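Imine reductase (Bacillus cereus, PDB 4D3D) probably uses NADPH to reduce cyclic imines such as 2-methylpyrroline to the S-configured amine. Local coordinates at residues S23-G28 and L75-L80; T86-M91 and L107-S112; E281-G286 and T297-I302. All coordinates share one frame; numbering follows the deposited sequence. Where two conformers were deposited one is given.

From the N terminus, interaction 1 comes first: it brings residues 75-80 back against the opening strand 23-27, closing a loop of 46 intervening residues. Interaction 2 follows with a shorter loop of 15, between the start of helix 88-95 and the end of strand 106-109. Both belong to one parallel region of the nucleotide-binding domain, and they touch where Leu80 CD1 packs on Val108 CG2 at 3.7 Å. Interaction 3, with 10 residues in its loop, pairs helix 274-288 with helix 300-304 and the turn before it in the C-terminal domain; its centre lies about 36 Å from that of interaction 2 and 49 Å from that of interaction 1. None nests in or crosses another.

Interaction 1 (S23-G28 and L75-L80)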
loop_
_atom_site.group_PDB
_atom_site.type_symbol
_atom_site.label_atom_id
_atom_site.label_comp_id
_atom_site.label_asym_id
_atom_site.label_seq_id
_atom_site.Cartn_x
_atom_site.Cartn_y
_atom_site.Cartn_z
ATOM N N SER B 23 25.505 15.727 -30.146
ATOM C CA SER B 23 24.571 15.499 -31.271
ATOM C C SER B 23 23.703 14.263 -30.938
ATOM O O SER B 23 24.247 13.267 -30.466
ATOM C CB SER B 23 25.427 15.224 -32.517
ATOM O OG SER B 23 24.666 15.357 -33.685
ATOM N N VAL B 24 22.385 14.314 -31.212
ATOM C CA VAL B 24 21.449 13.225 -30.869
ATOM C C VAL B 24 20.181 13.282 -31.754
ATOM O O VAL B 24 19.824 14.352 -32.246
ATOM C CB VAL B 24 21.087 13.326 -29.367
ATOM C CG1 VAL B 24 20.315 14.609 -29.064
ATOM C CG2 VAL B 24 20.379 12.066 -28.854
ATOM N N THR B 25 19.562 12.137 -31.996
ATOM C CA THR B 25 18.315 12.045 -32.749
ATOM C C THR B 25 17.179 11.711 -31.786
ATOM O O THR B 25 17.334 10.829 -30.901
ATOM C CB THR B 25 18.424 10.955 -33.838
ATOM O OG1 THR B 25 19.356 11.371 -34.835
ATOM C CG2 THR B 25 17.074 10.675 -34.480
ATOM N N VAL B 26 16.018 12.353 -31.954
ATOM C CA VAL B 26 14.797 12.047 -31.178
ATOM C C VAL B 26 13.737 11.663 -32.188
ATOM O O VAL B 26 13.390 12.456 -33.079
ATOM C CB VAL B 26 14.336 13.225 -30.307
ATOM C CG1 VAL B 26 13.031 12.917 -29.627
ATOM C CG2 VAL B 26 15.424 13.575 -29.308
ATOM N N ILE B 27 13.236 10.440 -32.054
ATOM C CA ILE B 27 12.180 9.935 -32.856
ATOM C C ILE B 27 10.960 9.770 -31.989
ATOM O O ILE B 27 10.952 9.094 -30.953
ATOM C CB ILE B 27 12.528 8.592 -33.526
ATOM C CG1 ILE B 27 13.548 8.749 -34.655
ATOM C CG2 ILE B 27 11.248 7.937 -34.085
ATOM C CD1 ILE B 27 14.149 7.492 -35.172
ATOM N N GLY B 28 9.873 10.428 -32.378
ATOM C CA GLY B 28 8.649 10.450 -31.576
ATOM C C GLY B 28 8.495 11.777 -30.835
ATOM O O GLY B 28 9.302 12.129 -29.964
ATOM N N LEU B 75 17.841 8.044 -38.697
ATOM C CA LEU B 75 18.816 7.007 -38.222
ATOM C C LEU B 75 20.232 7.401 -38.656
ATOM O O LEU B 75 21.171 7.206 -37.924
ATOM C CB LEU B 75 18.428 5.651 -38.813
ATOM C CG LEU B 75 17.157 4.956 -38.294
ATOM C CD1 LEU B 75 16.882 3.692 -39.072
ATOM C CD2 LEU B 75 17.364 4.622 -36.817
ATOM N N ALA B 76 20.394 7.890 -39.879
ATOM C CA ALA B 76 21.725 8.228 -40.416
ATOM C C ALA B 76 22.416 9.364 -39.691
ATOM O O ALA B 76 23.673 9.447 -39.699
ATOM C CB ALA B 76 21.641 8.520 -41.927
ATOM N N ALA B 77 21.613 10.255 -39.107
ATOM C CA ALA B 77 22.131 11.483 -38.499
ATOM C C ALA B 77 23.090 11.282 -37.330
ATOM O O ALA B 77 23.994 12.134 -37.065
ATOM C CB ALA B 77 21.001 12.398 -38.083
ATOM N N ASN B 78 22.832 10.244 -36.524
ATOM C CA ASN B 78 23.521 10.088 -35.268
ATOM C C ASN B 78 23.607 8.605 -34.879
ATOM O O ASN B 78 22.796 7.746 -35.324
ATOM C CB ASN B 78 22.792 10.841 -34.108
ATOM C CG ASN B 78 22.819 12.318 -34.229
ATOM O OD1 ASN B 78 21.803 12.975 -34.554
ATOM N ND2 ASN B 78 23.969 12.878 -34.039
ATOM N N GLU B 79 24.550 8.327 -33.972
ATOM C CA GLU B 79 24.682 7.007 -33.335
ATOM C C GLU B 79 23.594 6.771 -32.295
ATOM O O GLU B 79 22.995 5.712 -32.259
ATOM C CB GLU B 79 26.028 6.945 -32.611
ATOM C CG GLU B 79 26.263 5.696 -31.790
ATOM C CD GLU B 79 27.681 5.745 -31.155
ATOM O OE1 GLU B 79 28.042 6.750 -30.500
ATOM O OE2 GLU B 79 28.441 4.820 -31.436
ATOM N N LEU B 80 23.332 7.805 -31.498
ATOM C CA LEU B 80 22.323 7.711 -30.422
ATOM C C LEU B 80 20.942 8.213 -30.867
ATOM O O LEU B 80 20.820 9.378 -31.343
ATOM C CB LEU B 80 22.823 8.502 -29.221
ATOM C CG LEU B 80 21.945 8.380 -27.977
ATOM C CD1 LEU B 80 21.944 6.975 -27.448
ATOM C CD2 LEU B 80 22.387 9.358 -26.889
HETATM O O HOH W 1 24.986 10.379 -31.275
#
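Thr25 N donates to Leu80 O at 3.1 Å, with an N-H...O angle of 168° and the donor lying in the carbonyl plane. Next to it a water takes the place of a direct backbone bond, donating to Ser23 O and accepting from Leu80 N, each at 3.1 Å. The pairing becomes regular further along, where Thr25 and Ile27 both bond to Ile82.

These are the first links between strands 23-27 and 80-83, central parallel neighbours in a Rossmann-type sheet. Gly28, just past the first strand, is consistent with the opening glycine of a GxGxxG dinucleotide-binding turn. Residues 75-80 form the connection from helix 71-77 into strand 80-83, and Lys105 NZ bonds to Leu75 O and Asn78 O, holding the end of the helix and the turn after it.

The polar side chains gather about Asn78, whose CG sits 3.6 Å from Ser23 OG and equally 3.6 Å from Thr25 OG1. Thr25 holds its hydroxyl anti to the carbonyl carbon (chi1 -68°), which turns it to the helix end: OG1 donates to Ala74 O and meets Ala77 CB at 3.8 Å.

Apolar packing falls to Val24 and Leu80, which run side by side in the same direction, with Val24 CG2 3.9 Å from Leu80 CD2. Beyond them, Leu80 also rests on His163 and Thr166 of helix 157-170.

Interaction 2 (T86-M91 and L107-S112)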
loop_
_atom_site.group_PDB
_atom_site.type_symbol
_atom_site.label_atom_id
_atom_site.label_comp_id
_atom_site.label_asym_id
_atom_site.label_seq_id
_atom_site.Cartn_x
_atom_site.Cartn_y
_atom_site.Cartn_z
ATOM N N THR B 86 4.914 5.891 -28.389
ATOM C CA THR B 86 3.793 5.558 -27.508
ATOM C C THR B 86 3.771 4.075 -27.095
ATOM O O THR B 86 3.209 3.746 -26.067
ATOM C CB THR B 86 2.420 5.940 -28.153
ATOM O OG1 THR B 86 2.290 5.277 -29.409
ATOM C CG2 THR B 86 2.251 7.450 -28.342
ATOM N N ASP B 87 4.388 3.173 -27.891
ATOM C CA ASP B 87 4.335 1.732 -27.666
ATOM C C ASP B 87 5.522 1.087 -28.368
ATOM O O ASP B 87 5.987 1.655 -29.372
ATOM C CB ASP B 87 3.072 1.179 -28.314
ATOM C CG ASP B 87 2.700 -0.223 -27.831
ATOM O OD1 ASP B 87 3.173 -1.265 -28.357
ATOM O OD2 ASP B 87 1.848 -0.286 -26.933
ATOM N N TYR B 88 5.946 -0.095 -27.942
ATOM C CA TYR B 88 6.953 -0.847 -28.715
ATOM C C TYR B 88 6.484 -1.276 -30.092
ATOM O O TYR B 88 7.336 -1.397 -31.061
ATOM C CB TYR B 88 7.418 -2.113 -27.959
ATOM C CG TYR B 88 8.462 -1.850 -26.913
ATOM C CD1 TYR B 88 8.130 -1.376 -25.625
ATOM C CD2 TYR B 88 9.825 -2.064 -27.214
ATOM C CE1 TYR B 88 9.119 -1.125 -24.680
ATOM C CE2 TYR B 88 10.798 -1.838 -26.267
ATOM C CZ TYR B 88 10.474 -1.397 -25.026
ATOM O OH TYR B 88 11.516 -1.086 -24.173
ATOM N N ASN B 89 5.169 -1.475 -30.266
ATOM C CA ASN B 89 4.699 -1.766 -31.627
ATOM C C ASN B 89 5.060 -0.725 -32.688
ATOM O O ASN B 89 5.242 -1.099 -33.883
ATOM C CB ASN B 89 3.211 -2.080 -31.672
ATOM C CG ASN B 89 2.949 -3.399 -31.015
ATOM O OD1 ASN B 89 3.883 -4.211 -30.840
ATOM N ND2 ASN B 89 1.758 -3.583 -30.556
ATOM N N VAL B 90 5.121 0.522 -32.266
ATOM C CA VAL B 90 5.440 1.636 -33.161
ATOM C C VAL B 90 6.901 1.361 -33.601
ATOM O O VAL B 90 7.227 1.544 -34.741
ATOM C CB VAL B 90 5.347 3.039 -32.524
ATOM C CG1 VAL B 90 5.808 4.106 -33.495
ATOM C CG2 VAL B 90 3.894 3.341 -32.101
ATOM N N MET B 91 7.781 0.984 -32.663
ATOM C CA MET B 91 9.187 0.695 -33.033
ATOM C C MET B 91 9.328 -0.283 -34.165
ATOM O O MET B 91 10.026 -0.016 -35.150
ATOM C CB MET B 91 10.042 0.232 -31.817
ATOM C CG MET B 91 11.492 0.200 -32.135
ATOM S SD MET B 91 12.533 -0.956 -31.173
ATOM C CE MET B 91 11.915 -2.507 -31.700
ATOM N N LEU B 107 19.658 2.476 -29.705
ATOM C CA LEU B 107 18.256 2.854 -29.597
ATOM C C LEU B 107 17.924 2.903 -28.095
ATOM O O LEU B 107 18.122 1.901 -27.403
ATOM C CB LEU B 107 17.325 1.812 -30.261
ATOM C CG LEU B 107 17.278 1.734 -31.794
ATOM C CD1 LEU B 107 17.206 3.092 -32.483
ATOM C CD2 LEU B 107 18.522 1.008 -32.331
ATOM N N VAL B 108 17.440 4.037 -27.620
ATOM C CA VAL B 108 17.025 4.147 -26.203
ATOM C C VAL B 108 15.492 4.122 -26.221
ATOM O O VAL B 108 14.832 5.125 -26.576
ATOM C CB VAL B 108 17.593 5.447 -25.571
ATOM C CG1 VAL B 108 17.180 5.576 -24.087
ATOM C CG2 VAL B 108 19.069 5.519 -25.702
ATOM N N ASN B 109 14.910 3.038 -25.751
ATOM C CA ASN B 109 13.466 2.821 -25.813
ATOM C C ASN B 109 12.879 3.300 -24.539
ATOM O O ASN B 109 13.132 2.672 -23.494
ATOM C CB ASN B 109 13.158 1.327 -25.907
ATOM C CG ASN B 109 12.849 0.894 -27.299
ATOM O OD1 ASN B 109 13.695 0.275 -28.012
ATOM N ND2 ASN B 109 11.671 1.288 -27.754
ATOM N N LEU B 110 12.025 4.305 -24.622
ATOM C CA LEU B 110 11.315 4.815 -23.420
ATOM C C LEU B 110 9.863 4.410 -23.292
ATOM O O LEU B 110 9.220 4.821 -22.362
ATOM C CB LEU B 110 11.402 6.328 -23.386
ATOM C CG LEU B 110 12.818 6.909 -23.510
ATOM C CD1 LEU B 110 12.760 8.436 -23.676
ATOM C CD2 LEU B 110 13.733 6.538 -22.374
ATOM N N SER B 111 9.306 3.586 -24.164
ATOM C CA SER B 111 7.910 3.190 -24.015
ATOM C C SER B 111 7.718 2.414 -22.693
ATOM O O SER B 111 8.517 1.519 -22.398
ATOM C CB SER B 111 7.509 2.286 -25.166
ATOM O OG SER B 111 7.558 2.965 -26.452
ATOM N N SER B 112 6.648 2.703 -21.946
ATOM C CA SER B 112 6.254 1.855 -20.791
ATOM C C SER B 112 5.527 0.587 -21.226
ATOM O O SER B 112 4.476 0.627 -21.914
ATOM C CB SER B 112 5.410 2.710 -19.786
ATOM O OG SER B 112 5.074 1.961 -18.632
HETATM O O HOH W 2 3.351 1.443 -24.105
HETATM O O HOH W 3 11.194 0.752 -22.594
#
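Tyr88 lays its ring along the side-chain amide of Asn109, the two planes only 18° apart. The overlap is lopsided: Tyr88 CE2 comes to 3.6 Å from Asn109 CG, while the phenol oxygen OH reaches the methylene, 3.4 Å from Asn109 CB. On its CD1 side the same ring meets Ser111, with CD1 3.7 Å from Ser111 CB. A chi1 of -81° puts CG of the tyrosine beside the backbone N, and the far end of the ring reaches across to both residues. Ala118 and Ala121 of helix 115-127 and His132 of the next strand also line this tyrosine.

A water sits at the tip of the phenol. It donates to Asn109 O and Ser111 O, and so spans the chain where strand 106-109 gives out; its separation from Tyr88 OH is too short to be trusted as a number. A second water donates to Thr86 O at 3.0 Å and to Ser112 O, joining the two loops at their outer ends.

Met91 crosses Asn109 at about a right angle and brings SD to 3.6 Å from Asn109 OD1. In one of its two modelled conformers, Ser111 OG lies 3.4 Å from Asp87 C and donates to Leu85 O, tying the loop after strand 106-109 to the loop after strand 80-83. Asp87 is the N-cap of helix 88-95; in one of its two modelled conformers OD1 accepts from Asn89 N.

Strand 80-83, helix 88-95 and strand 106-109 make a beta-alpha-beta crossover, and the contact closes it at the C-terminal ends of the strands, where Rossmann domains bind their dinucleotide.

Interaction 3 (E281-G286 and T297-I302); sequences EVFRRG and TSLIEI
Val282 O accepts the helical bond from Gly286 N at 3.0 Å and also receives a methyl from across the contact, Leu299 CD2 at 3.5 Å. Gly286, having no side chain, lets this branch come down onto the helix backbone, with CD2 3.8 Å from Gly286 CA. The other branch of Leu299 does different work. Its CD1 sits almost squarely over the Phe283 ring, 3.6 Å from the centroid and 6° off the normal, a CH-pi contact. That ring also meets Trp195 of the second subunit edge-to-face.

One turn on, Ile302 likewise uses two branches. CG1 rests 3.8 Å from Gly286 N, whereas CG2, anti to the backbone N, lies over one face of the Arg285 guanidinium, toward its rim and 3.6 Å from NH2. The same NH2 forms a salt bridge with Asp272 of the second subunit.

Helix 274-288 and the C-terminal segment are therefore held together by aliphatic groups of Leu299 and Ile302 laid on backbone, ring and guanidinium, with no hydrogen bond between 281-286 and 297-302; the polar and aromatic groups so covered reach on into the dimer interface.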
loop_
_atom_site.group_PDB
_atom_site.type_symbol
_atom_site.label_atom_id
_atom_site.label_comp_id
_atom_site.label_asym_id
_atom_site.label_seq_id
_atom_site.Cartn_x
_atom_site.Cartn_y
_atom_site.Cartn_z
ATOM N N GLU B 281 -9.787 -13.304 0.227
ATOM C CA GLU B 281 -9.661 -14.556 -0.504
ATOM C C GLU B 281 -8.217 -15.021 -0.648
ATOM O O GLU B 281 -7.925 -16.218 -0.652
ATOM C CB GLU B 281 -10.385 -14.477 -1.826
ATOM C CG GLU B 281 -10.297 -15.786 -2.684
ATOM C CD GLU B 281 -10.903 -17.066 -2.048
ATOM O OE1 GLU B 281 -11.677 -16.978 -1.020
ATOM O OE2 GLU B 281 -10.552 -18.183 -2.590
ATOM N N VAL B 282 -7.274 -14.110 -0.756
ATOM C CA VAL B 282 -5.845 -14.458 -0.709
ATOM C C VAL B 282 -5.524 -15.142 0.637
ATOM O O VAL B 282 -4.867 -16.203 0.690
ATOM C CB VAL B 282 -4.925 -13.249 -0.950
ATOM C CG1 VAL B 282 -3.488 -13.659 -0.799
ATOM C CG2 VAL B 282 -5.113 -12.662 -2.347
ATOM N N PHE B 283 -5.906 -14.476 1.734
ATOM C CA PHE B 283 -5.714 -15.054 3.094
ATOM C C PHE B 283 -6.347 -16.440 3.206
ATOM O O PHE B 283 -5.708 -17.353 3.750
ATOM C CB PHE B 283 -6.268 -14.142 4.169
ATOM C CG PHE B 283 -5.288 -13.035 4.602
ATOM C CD1 PHE B 283 -5.096 -11.909 3.825
ATOM C CD2 PHE B 283 -4.589 -13.161 5.780
ATOM C CE1 PHE B 283 -4.133 -10.994 4.199
ATOM C CE2 PHE B 283 -3.658 -12.183 6.189
ATOM C CZ PHE B 283 -3.474 -11.093 5.376
ATOM N N ARG B 284 -7.565 -16.588 2.723
ATOM C CA ARG B 284 -8.240 -17.893 2.783
ATOM C C ARG B 284 -7.526 -18.949 1.982
ATOM O O ARG B 284 -7.391 -20.089 2.446
ATOM C CB ARG B 284 -9.685 -17.790 2.411
ATOM C CG ARG B 284 -10.530 -17.068 3.440
ATOM C CD ARG B 284 -12.043 -17.231 3.303
ATOM N NE ARG B 284 -12.428 -18.681 3.467
ATOM C CZ ARG B 284 -12.649 -19.353 4.629
ATOM N NH1 ARG B 284 -12.560 -18.766 5.870
ATOM N NH2 ARG B 284 -12.997 -20.656 4.574
ATOM N N ARG B 285 -7.001 -18.601 0.829
ATOM C CA ARG B 285 -6.217 -19.550 0.081
ATOM C C ARG B 285 -4.979 -19.979 0.790
ATOM O O ARG B 285 -4.597 -21.127 0.755
ATOM C CB ARG B 285 -5.902 -18.963 -1.345
ATOM C CG ARG B 285 -7.124 -18.888 -2.214
ATOM C CD ARG B 285 -7.041 -17.757 -3.263
ATOM N NE ARG B 285 -6.082 -18.014 -4.228
ATOM C CZ ARG B 285 -5.616 -17.110 -5.133
ATOM N NH1 ARG B 285 -5.918 -15.739 -5.147
ATOM N NH2 ARG B 285 -4.761 -17.604 -5.940
ATOM N N GLY B 286 -4.302 -19.088 1.489
ATOM C CA GLY B 286 -3.155 -19.481 2.281
ATOM C C GLY B 286 -3.517 -20.404 3.450
ATOM O O GLY B 286 -2.748 -21.297 3.775
ATOM N N THR B 297 3.552 -13.530 5.609
ATOM C CA THR B 297 4.492 -13.468 4.462
ATOM C C THR B 297 4.407 -14.740 3.631
ATOM O O THR B 297 4.754 -14.749 2.470
ATOM C CB THR B 297 5.936 -13.158 4.845
ATOM O OG1 THR B 297 6.451 -14.178 5.701
ATOM C CG2 THR B 297 6.026 -11.833 5.502
ATOM N N SER B 298 3.902 -15.797 4.256
ATOM C CA SER B 298 3.705 -17.060 3.568
ATOM C C SER B 298 2.742 -16.899 2.375
ATOM O O SER B 298 2.736 -17.798 1.497
ATOM C CB SER B 298 3.183 -18.164 4.511
ATOM O OG SER B 298 1.897 -17.910 5.043
ATOM N N LEU B 299 1.902 -15.881 2.369
ATOM C CA LEU B 299 1.038 -15.588 1.208
ATOM C C LEU B 299 1.779 -15.308 -0.111
ATOM O O LEU B 299 1.158 -15.453 -1.184
ATOM C CB LEU B 299 0.018 -14.507 1.498
ATOM C CG LEU B 299 -0.956 -14.733 2.670
ATOM C CD1 LEU B 299 -1.782 -13.529 2.998
ATOM C CD2 LEU B 299 -1.832 -15.951 2.373
ATOM N N ILE B 300 3.065 -15.089 -0.045
ATOM C CA ILE B 300 3.830 -14.974 -1.281
ATOM C C ILE B 300 3.786 -16.290 -2.065
ATOM O O ILE B 300 3.820 -16.300 -3.278
ATOM C CB ILE B 300 5.232 -14.437 -1.015
ATOM C CG1 ILE B 300 5.761 -13.826 -2.330
ATOM C CG2 ILE B 300 6.104 -15.492 -0.499
ATOM C CD1 ILE B 300 7.069 -13.104 -2.220
ATOM N N GLU B 301 3.563 -17.396 -1.358
ATOM C CA GLU B 301 3.382 -18.678 -2.026
ATOM C C GLU B 301 2.127 -18.761 -2.818
ATOM O O GLU B 301 2.125 -19.463 -3.880
ATOM C CB GLU B 301 3.439 -19.861 -1.033
ATOM C CG GLU B 301 4.725 -19.877 -0.217
ATOM C CD GLU B 301 6.055 -19.867 -1.028
ATOM O OE1 GLU B 301 6.132 -20.456 -2.105
ATOM O OE2 GLU B 301 7.038 -19.262 -0.560
ATOM N N ILE B 302 1.045 -18.101 -2.386
ATOM C CA ILE B 302 -0.146 -18.036 -3.135
ATOM C C ILE B 302 0.072 -17.189 -4.418
ATOM O O ILE B 302 -0.405 -17.576 -5.493
ATOM C CB ILE B 302 -1.314 -17.459 -2.297
ATOM C CG1 ILE B 302 -1.640 -18.406 -1.134
ATOM C CG2 ILE B 302 -2.533 -17.179 -3.161
ATOM C CD1 ILE B 302 -2.047 -19.790 -1.578
#